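Side-chain contacts in De novo protein based on the inhibitor Amoebiasin-1 (Entamoeba histolytica, PDB 5SWK), which probably inhibits cysteine proteases, as a redesigned member of the chagasin family (I42) of peptidase inhibitors: residues 17-22 / 74-79; 23-28 / 79-84; 37-42 / 47-52. One frame throughout, in Å; residues are numbered along the deposited sequence. Where two conformers were deposited one is given.

Interaction 1: 17-22 / 74-79. With GOL (glycerol), chain N.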
loop_
_atom_site.group_PDB
_atom_site.type_symbol
_atom_site.label_atom_id
_atom_site.label_comp_id
_atom_site.label_asym_id
_atom_site.label_seq_id
_atom_site.Cartn_x
_atom_site.Cartn_y
_atom_site.Cartn_z
ATOM N N ILE D 17 16.321 27.433 -3.730
ATOM C CA ILE D 17 15.995 27.751 -5.113
ATOM C C ILE D 17 15.021 28.915 -5.193
ATOM O O ILE D 17 14.300 29.206 -4.238
ATOM C CB ILE D 17 15.373 26.553 -5.867
ATOM C CG1 ILE D 17 14.039 26.153 -5.230
ATOM C CG2 ILE D 17 16.343 25.380 -5.924
ATOM C CD1 ILE D 17 13.320 25.052 -5.988
ATOM N N ALA D 18 14.994 29.571 -6.345
ATOM C CA ALA D 18 14.048 30.646 -6.572
ATOM C C ALA D 18 12.695 30.069 -6.967
ATOM O O ALA D 18 12.624 29.020 -7.607
ATOM C CB ALA D 18 14.560 31.582 -7.642
ATOM N N LYS D 19 11.623 30.743 -6.570
ATOM C CA LYS D 19 10.302 30.388 -7.059
ATOM C C LYS D 19 10.296 30.445 -8.583
ATOM O O LYS D 19 10.592 31.484 -9.170
ATOM C CB LYS D 19 9.242 31.323 -6.478
ATOM C CG LYS D 19 7.846 31.065 -7.006
ATOM C CD LYS D 19 6.805 31.894 -6.277
ATOM C CE LYS D 19 5.417 31.626 -6.842
ATOM N NZ LYS D 19 4.349 32.344 -6.089
ATOM N N GLY D 20 9.984 29.322 -9.223
ATOM C CA GLY D 20 9.996 29.253 -10.675
ATOM C C GLY D 20 11.295 28.713 -11.254
ATOM O O GLY D 20 11.373 28.423 -12.451
ATOM N N GLU D 21 12.321 28.584 -10.416
ATOM C CA GLU D 21 13.580 27.966 -10.847
ATOM C C GLU D 21 13.470 26.439 -10.874
ATOM O O GLU D 21 12.835 25.834 -10.002
ATOM C CB GLU D 21 14.733 28.385 -9.929
ATOM C CG GLU D 21 16.082 27.751 -10.285
ATOM C CD GLU D 21 17.157 28.001 -9.232
ATOM O OE1 GLU D 21 16.851 28.621 -8.190
ATOM O OE2 GLU D 21 18.314 27.572 -9.444
ATOM N N ASN D 22 14.089 25.824 -11.879
ATOM C CA ASN D 22 14.164 24.373 -11.967
ATOM C C ASN D 22 15.486 23.857 -11.441
ATOM O O ASN D 22 16.512 24.509 -11.578
ATOM C CB ASN D 22 13.993 23.892 -13.414
ATOM C CG ASN D 22 12.741 24.422 -14.061
ATOM O OD1 ASN D 22 11.681 24.493 -13.435
ATOM N ND2 ASN D 22 12.853 24.805 -15.326
ATOM N N THR D 74 7.507 26.306 -6.504
ATOM C CA THR D 74 6.192 26.809 -6.895
ATOM C C THR D 74 5.538 27.649 -5.798
ATOM O O THR D 74 4.699 28.500 -6.085
ATOM C CB THR D 74 5.248 25.659 -7.278
ATOM O OG1 THR D 74 5.192 24.710 -6.204
ATOM C CG2 THR D 74 5.753 24.966 -8.538
ATOM N N GLN D 75 5.916 27.421 -4.546
ATOM C CA GLN D 75 5.501 28.325 -3.474
ATOM C C GLN D 75 6.668 28.664 -2.557
ATOM O O GLN D 75 7.415 27.784 -2.124
ATOM C CB GLN D 75 4.350 27.740 -2.646
ATOM C CG GLN D 75 3.786 28.758 -1.647
ATOM C CD GLN D 75 2.605 28.247 -0.830
ATOM O OE1 GLN D 75 2.578 27.095 -0.387
ATOM N NE2 GLN D 75 1.623 29.114 -0.623
ATOM N N THR D 76 6.811 29.956 -2.272
ATOM C CA THR D 76 7.827 30.457 -1.361
ATOM C C THR D 76 7.626 29.853 0.025
ATOM O O THR D 76 6.495 29.729 0.491
ATOM C CB THR D 76 7.781 32.001 -1.286
ATOM O OG1 THR D 76 8.072 32.547 -2.579
ATOM C CG2 THR D 76 8.785 32.532 -0.283
ATOM N N GLY D 77 8.719 29.456 0.667
ATOM C CA GLY D 77 8.638 28.831 1.973
ATOM C C GLY D 77 9.496 27.588 2.051
ATOM O O GLY D 77 10.205 27.256 1.099
ATOM N N GLU D 78 9.441 26.901 3.188
ATOM C CA GLU D 78 10.234 25.696 3.375
ATOM C C GLU D 78 9.521 24.511 2.743
ATOM O O GLU D 78 8.575 23.968 3.308
ATOM C CB GLU D 78 10.503 25.431 4.861
ATOM N N GLY D 79 9.984 24.120 1.561
ATOM C CA GLY D 79 9.426 22.983 0.860
ATOM C C GLY D 79 10.228 21.719 1.093
ATOM O O GLY D 79 11.216 21.717 1.826
HETATM C C1 GOL N . 3.547 32.343 -2.392
HETATM O O1 GOL N . 4.598 31.823 -3.182
HETATM C C2 GOL N . 2.204 31.894 -2.961
HETATM O O2 GOL N . 2.058 32.351 -4.287
HETATM C C3 GOL N . 1.067 32.446 -2.110
HETATM O O3 GOL N . -0.153 32.316 -2.810
#
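Lys-19 reaches over the loop 74-76 and meets Thr-74 and Thr-76. The contact joins two loops at one end of the beta sandwich. One links strands 13-17 and 22-29, and the other links strands 65-73 and 77-86. The close part is narrow. Lys-19 CE lies 3.3 Å from Thr-74 O. Lys-19 CD passes 4.0 Å from Thr-76 OG1, and these two side chains cross at about a right angle. The lysine can span the gap because its chain is fully extended, with CG anti to the backbone N (chi1 177°).

Lys-19 starts from a type II turn running from Ala-18 to Glu-21. Gly-20 accepts the positive phi of this turn. Glu-21 N bonds Ala-18 O at 2.9 Å. Ala-18 N donates to Glu-21 OE1 at 2.8 Å, almost straight (170°) and nearly on the line of the C-O bond. The two bonds brace the turn that carries Lys-19. Backbone bonds from Gly-20 and Glu-21 to Gly-73 hold the turn beside the other loop.

The outer side is looser. The two segments share no direct polar bond, but in this crystal a glycerol, probably from the crystallisation liquor, links them. Its O1 accepts from Lys-19 NZ at 3.0 Å. The same O1 takes Thr-76 N at 3.0 Å, a nearly straight bond (165°). A weak bond also runs from Lys-19 NZ to glycerol O2.

In the second subunit, Thr-76 N also bonds the glycerol, and the C-terminal oxygen OXT of Gln-110 bonds Thr-76 OG1. The direct contact is thus lysine methylenes, CE polarised by the ammonium, against the oxygens Thr-74 O and Thr-76 OG1. The positive charge nearby would probably suit both.

Interaction 2: 23-28 / 79-84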
loop_
_atom_site.group_PDB
_atom_site.type_symbol
_atom_site.label_atom_id
_atom_site.label_comp_id
_atom_site.label_asym_id
_atom_site.label_seq_id
_atom_site.Cartn_x
_atom_site.Cartn_y
_atom_site.Cartn_z
ATOM N N LYS D 23 15.456 22.689 -10.817
ATOM C CA LYS D 23 16.677 21.999 -10.430
ATOM C C LYS D 23 16.489 20.528 -10.723
ATOM O O LYS D 23 15.360 20.049 -10.823
ATOM C CB LYS D 23 17.008 22.224 -8.951
ATOM C CG LYS D 23 17.637 23.578 -8.650
ATOM C CD LYS D 23 19.137 23.581 -8.909
ATOM C CE LYS D 23 19.870 22.677 -7.925
ATOM N NZ LYS D 23 21.348 22.686 -8.130
ATOM N N GLU D 24 17.595 19.811 -10.860
ATOM C CA GLU D 24 17.536 18.413 -11.242
ATOM C C GLU D 24 18.176 17.471 -10.238
ATOM O O GLU D 24 19.310 17.675 -9.803
ATOM C CB GLU D 24 18.196 18.233 -12.611
ATOM C CG GLU D 24 18.058 16.842 -13.189
ATOM C CD GLU D 24 18.424 16.797 -14.661
ATOM O OE1 GLU D 24 19.543 17.230 -15.006
ATOM O OE2 GLU D 24 17.587 16.345 -15.470
ATOM N N ILE D 25 17.424 16.436 -9.873
ATOM C CA ILE D 25 17.935 15.336 -9.066
ATOM C C ILE D 25 18.143 14.137 -9.980
ATOM O O ILE D 25 17.273 13.816 -10.786
ATOM C CB ILE D 25 16.962 14.962 -7.934
ATOM C CG1 ILE D 25 16.570 16.198 -7.119
ATOM C CG2 ILE D 25 17.555 13.877 -7.049
ATOM C CD1 ILE D 25 15.399 15.935 -6.178
ATOM N N ILE D 26 19.298 13.490 -9.883
ATOM C CA ILE D 26 19.562 12.326 -10.705
ATOM C C ILE D 26 19.948 11.150 -9.820
ATOM O O ILE D 26 20.889 11.236 -9.034
ATOM C CB ILE D 26 20.676 12.592 -11.738
ATOM C CG1 ILE D 26 20.354 13.840 -12.565
ATOM C CG2 ILE D 26 20.858 11.380 -12.636
ATOM C CD1 ILE D 26 21.429 14.220 -13.574
ATOM N N LEU D 27 19.210 10.051 -9.946
ATOM C CA LEU D 27 19.449 8.881 -9.109
ATOM C C LEU D 27 19.519 7.634 -9.960
ATOM O O LEU D 27 18.703 7.455 -10.864
ATOM C CB LEU D 27 18.345 8.736 -8.060
ATOM C CG LEU D 27 18.079 9.948 -7.165
ATOM C CD1 LEU D 27 16.762 9.770 -6.447
ATOM C CD2 LEU D 27 19.203 10.120 -6.166
ATOM N N HIS D 28 20.492 6.769 -9.700
ATOM C CA HIS D 28 20.578 5.539 -10.472
ATOM C C HIS D 28 19.454 4.603 -10.055
ATOM O O HIS D 28 19.052 4.569 -8.894
ATOM C CB HIS D 28 21.934 4.848 -10.305
ATOM C CG HIS D 28 22.137 3.695 -11.242
ATOM N ND1 HIS D 28 22.680 3.844 -12.500
ATOM C CD2 HIS D 28 21.849 2.377 -11.112
ATOM C CE1 HIS D 28 22.726 2.668 -13.101
ATOM N NE2 HIS D 28 22.228 1.761 -12.279
ATOM N N GLY D 79 9.984 24.120 1.561
ATOM C CA GLY D 79 9.426 22.983 0.860
ATOM C C GLY D 79 10.228 21.719 1.093
ATOM O O GLY D 79 11.216 21.717 1.826
ATOM N N LYS D 80 9.810 20.636 0.450
ATOM C CA LYS D 80 10.426 19.344 0.691
ATOM C C LYS D 80 10.031 18.376 -0.408
ATOM O O LYS D 80 8.944 18.486 -0.968
ATOM C CB LYS D 80 10.003 18.806 2.062
ATOM C CG LYS D 80 10.650 17.495 2.472
ATOM C CD LYS D 80 10.163 17.053 3.853
ATOM N N ILE D 81 10.918 17.447 -0.739
ATOM C CA ILE D 81 10.531 16.349 -1.609
ATOM C C ILE D 81 11.100 15.044 -1.070
ATOM O O ILE D 81 12.250 14.978 -0.611
ATOM C CB ILE D 81 10.963 16.588 -3.085
ATOM C CG1 ILE D 81 10.344 15.524 -3.998
ATOM C CG2 ILE D 81 12.476 16.632 -3.226
ATOM C CD1 ILE D 81 10.409 15.866 -5.472
ATOM N N VAL D 82 10.255 14.018 -1.060
ATOM C CA VAL D 82 10.670 12.694 -0.632
ATOM C C VAL D 82 10.419 11.729 -1.774
ATOM O O VAL D 82 9.297 11.624 -2.270
ATOM C CB VAL D 82 9.915 12.212 0.627
ATOM C CG1 VAL D 82 10.407 10.833 1.036
ATOM C CG2 VAL D 82 10.083 13.208 1.772
ATOM N N LEU D 83 11.474 11.046 -2.194
ATOM C CA LEU D 83 11.393 10.059 -3.256
ATOM C C LEU D 83 11.643 8.689 -2.662
ATOM O O LEU D 83 12.440 8.542 -1.737
ATOM C CB LEU D 83 12.417 10.347 -4.356
ATOM C CG LEU D 83 12.474 11.771 -4.912
ATOM C CD1 LEU D 83 13.617 11.899 -5.911
ATOM C CD2 LEU D 83 11.156 12.131 -5.565
ATOM N N VAL D 84 10.968 7.682 -3.198
ATOM C CA VAL D 84 11.158 6.333 -2.713
ATOM C C VAL D 84 11.402 5.368 -3.881
ATOM O O VAL D 84 10.775 5.476 -4.935
ATOM C CB VAL D 84 9.943 5.892 -1.859
ATOM C CG1 VAL D 84 8.657 6.016 -2.643
ATOM C CG2 VAL D 84 10.129 4.490 -1.348
#
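Leu-83 and Ile-25 meet in the core of a beta sandwich, where two sheets pack face to face. Strand 23-28 belongs to one sheet and strand 79-84 to the other. Their axes are 10.9 Å apart at closest approach and run in nearly the same direction, 19° apart. This is side-chain packing between layers.

Leu-83 and Ile-25 bury the most area here, and Leu-27 comes next. Ile-25 reaches across with its CD1 end. The chain is extended at chi2 (168°), which carries this methyl across to Ile-81 and Leu-83. Ile-25 CD1 lies 4.2 Å from Ile-81 CG2 and a looser 4.4 Å from Leu-83 CD1.

Leu-83 also packs on Val-39 and Ile-69, and Leu-27 on Trp-37. Phe-103 of the second subunit touches both Ile-25 and Leu-27, and its Leu-105 touches Ile-81, so the hydrophobic core is shared between chains. A strand of that subunit pairs antiparallel with 79-84, which continues the sheet across the interface. Leu-83 uses one methyl for both of its partners in strand 23-28. The nearer approach is methyl to methyl, with Leu-83 CD1 3.8 Å from Leu-27 CD1.

Interaction 3: 37-42 / 47-52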
loop_
_atom_site.group_PDB
_atom_site.type_symbol
_atom_site.label_atom_id
_atom_site.label_comp_id
_atom_site.label_asym_id
_atom_site.label_seq_id
_atom_site.Cartn_x
_atom_site.Cartn_y
_atom_site.Cartn_z
ATOM N N TRP D 37 12.081 4.884 -9.108
ATOM C CA TRP D 37 12.009 6.047 -8.234
ATOM C C TRP D 37 10.695 6.781 -8.461
ATOM O O TRP D 37 10.352 7.119 -9.593
ATOM C CB TRP D 37 13.197 6.985 -8.476
ATOM C CG TRP D 37 14.468 6.506 -7.846
ATOM C CD1 TRP D 37 15.527 5.928 -8.473
ATOM C CD2 TRP D 37 14.806 6.570 -6.454
ATOM N NE1 TRP D 37 16.510 5.622 -7.553
ATOM C CE2 TRP D 37 16.088 6.007 -6.308
ATOM C CE3 TRP D 37 14.143 7.043 -5.315
ATOM C CZ2 TRP D 37 16.729 5.910 -5.068
ATOM C CZ3 TRP D 37 14.778 6.945 -4.082
ATOM C CH2 TRP D 37 16.058 6.378 -3.969
ATOM N N VAL D 38 9.961 7.021 -7.380
ATOM C CA VAL D 38 8.669 7.688 -7.460
ATOM C C VAL D 38 8.587 8.743 -6.364
ATOM O O VAL D 38 9.244 8.615 -5.331
ATOM C CB VAL D 38 7.502 6.670 -7.338
ATOM C CG1 VAL D 38 7.478 6.035 -5.967
ATOM C CG2 VAL D 38 6.171 7.323 -7.628
ATOM N N VAL D 39 7.810 9.798 -6.599
ATOM C CA VAL D 39 7.638 10.851 -5.606
ATOM C C VAL D 39 6.681 10.396 -4.519
ATOM O O VAL D 39 5.495 10.194 -4.776
ATOM C CB VAL D 39 7.100 12.150 -6.228
ATOM C CG1 VAL D 39 6.901 13.201 -5.149
ATOM C CG2 VAL D 39 8.050 12.664 -7.315
ATOM N N ASP D 40 7.192 10.226 -3.308
ATOM C CA ASP D 40 6.351 9.782 -2.198
ATOM C C ASP D 40 5.552 10.950 -1.636
ATOM O O ASP D 40 4.360 10.824 -1.366
ATOM C CB ASP D 40 7.195 9.132 -1.107
ATOM C CG ASP D 40 6.352 8.583 0.028
ATOM O OD1 ASP D 40 6.481 9.089 1.159
ATOM O OD2 ASP D 40 5.550 7.657 -0.216
ATOM N N SER D 41 6.211 12.091 -1.462
ATOM C CA SER D 41 5.518 13.314 -1.076
ATOM C C SER D 41 6.325 14.534 -1.479
ATOM O O SER D 41 7.521 14.442 -1.755
ATOM C CB SER D 41 5.241 13.341 0.435
ATOM O OG SER D 41 6.445 13.366 1.185
ATOM N N SER D 42 5.659 15.679 -1.526
ATOM C CA SER D 42 6.352 16.936 -1.728
ATOM C C SER D 42 5.548 18.091 -1.143
ATOM O O SER D 42 4.374 17.940 -0.804
ATOM C CB SER D 42 6.612 17.182 -3.207
ATOM O OG SER D 42 5.444 17.662 -3.842
ATOM N N ASN D 47 6.958 18.780 -10.002
ATOM C CA ASN D 47 8.023 17.902 -10.449
ATOM C C ASN D 47 7.663 17.086 -11.675
ATOM O O ASN D 47 6.493 16.939 -12.018
ATOM C CB ASN D 47 8.431 16.952 -9.323
ATOM C CG ASN D 47 7.439 15.826 -9.132
ATOM O OD1 ASN D 47 7.521 14.794 -9.798
ATOM N ND2 ASN D 47 6.489 16.023 -8.233
ATOM N N THR D 48 8.695 16.570 -12.332
ATOM C CA THR D 48 8.542 15.536 -13.344
ATOM C C THR D 48 9.594 14.470 -13.091
ATOM O O THR D 48 10.702 14.777 -12.635
ATOM C CB THR D 48 8.705 16.074 -14.772
ATOM O OG1 THR D 48 9.995 16.681 -14.893
ATOM C CG2 THR D 48 7.622 17.096 -15.104
ATOM N N VAL D 49 9.241 13.222 -13.370
ATOM C CA VAL D 49 10.178 12.117 -13.250
ATOM C C VAL D 49 10.326 11.425 -14.605
ATOM O O VAL D 49 9.333 11.112 -15.255
ATOM C CB VAL D 49 9.728 11.105 -12.194
ATOM C CG1 VAL D 49 10.729 9.982 -12.093
ATOM C CG2 VAL D 49 9.572 11.792 -10.837
ATOM N N GLU D 50 11.567 11.206 -15.025
ATOM C CA GLU D 50 11.859 10.550 -16.292
ATOM C C GLU D 50 12.957 9.516 -16.095
ATOM O O GLU D 50 13.920 9.754 -15.362
ATOM C CB GLU D 50 12.282 11.574 -17.353
ATOM N N TYR D 51 12.798 8.360 -16.730
ATOM C CA TYR D 51 13.857 7.371 -16.761
ATOM C C TYR D 51 14.684 7.568 -18.014
ATOM O O TYR D 51 14.136 7.709 -19.105
ATOM C CB TYR D 51 13.297 5.954 -16.729
ATOM C CG TYR D 51 14.347 4.887 -16.968
ATOM C CD1 TYR D 51 14.436 4.228 -18.191
ATOM C CD2 TYR D 51 15.258 4.552 -15.978
ATOM C CE1 TYR D 51 15.399 3.251 -18.408
ATOM C CE2 TYR D 51 16.219 3.586 -16.184
ATOM C CZ TYR D 51 16.285 2.934 -17.391
ATOM O OH TYR D 51 17.247 1.969 -17.589
ATOM N N VAL D 52 16.001 7.590 -17.850
ATOM C CA VAL D 52 16.908 7.706 -18.984
ATOM C C VAL D 52 17.886 6.552 -18.928
ATOM O O VAL D 52 18.676 6.439 -17.989
ATOM C CB VAL D 52 17.670 9.044 -18.990
ATOM C CG1 VAL D 52 18.462 9.199 -20.276
ATOM C CG2 VAL D 52 16.703 10.204 -18.826
HETATM O O HOH W 1 6.201 18.201 -6.163
#
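Val-39 meets Asn-47 and Val-49 inside a beta arch, in which two successive strands belong to different sheets of the sandwich. Strand 37-42 pairs with strand 77-86, and strand 47-52 with strand 65-73. The two run roughly antiparallel, 158° apart, but their axes stay 8.2 Å from each other. They therefore meet through side chains, not as a hairpin.

Val-39 is the central residue, and its CG2 methyl does the touching. This methyl lies above the plane of the Asn-47 amide, displaced toward the oxygen. Its distance to Asn-47 OD1 is 3.3 Å, and that to Asn-47 ND2 is 3.8 Å. In Asn-47, chi1 (77°) places CG between the backbone N and the carbonyl carbon, and chi2 (86°) turns the amide face to the methyl. On the inner side, the same Val-39 CG2 touches Val-49 CG2 at 3.9 Å.

The amide is also tied to solvent. Asn-47 ND2 donates to a water at 3.0 Å. This water lies near the bend of the arch, and its very short approach to Ser-42 OG leaves a link to that residue doubtful.

Trp-37 faces the contact with its backbone, while its indole leads away toward Leu-83 and Tyr-67 and bonds His-28 O through NE1. Further along the strand, Asp-40 and Ser-41 both face Val-82, forming a classic beta bulge. The other methyl of Val-49 reaches the opposite backbone, with Val-49 CG1 3.8 Å from Trp-37 O.

How the interactions relate
All three contacts join parts of one beta sandwich. Interactions 2 and 3 lie in its middle, with centres 7 Å apart. Interaction 1 is at one end, 14 Å from interaction 2 and 17 Å from interaction 3. Strand 77-86 serves both interactions 1 and 2, which share Gly-79. It also pairs with strand 36-43 of interaction 3, where Asp-40 N and Val-82 O lie 2.7 Å apart. Along the chain, interactions 1 and 2 interleave, and interaction 3 falls between their segments. Long-range and local contacts thus hold the same two sheets together. Interactions 1 and 2 touch the second subunit widely, and interaction 3 through Trp-37 alone. That subunit continues the sheet of strand 77-86.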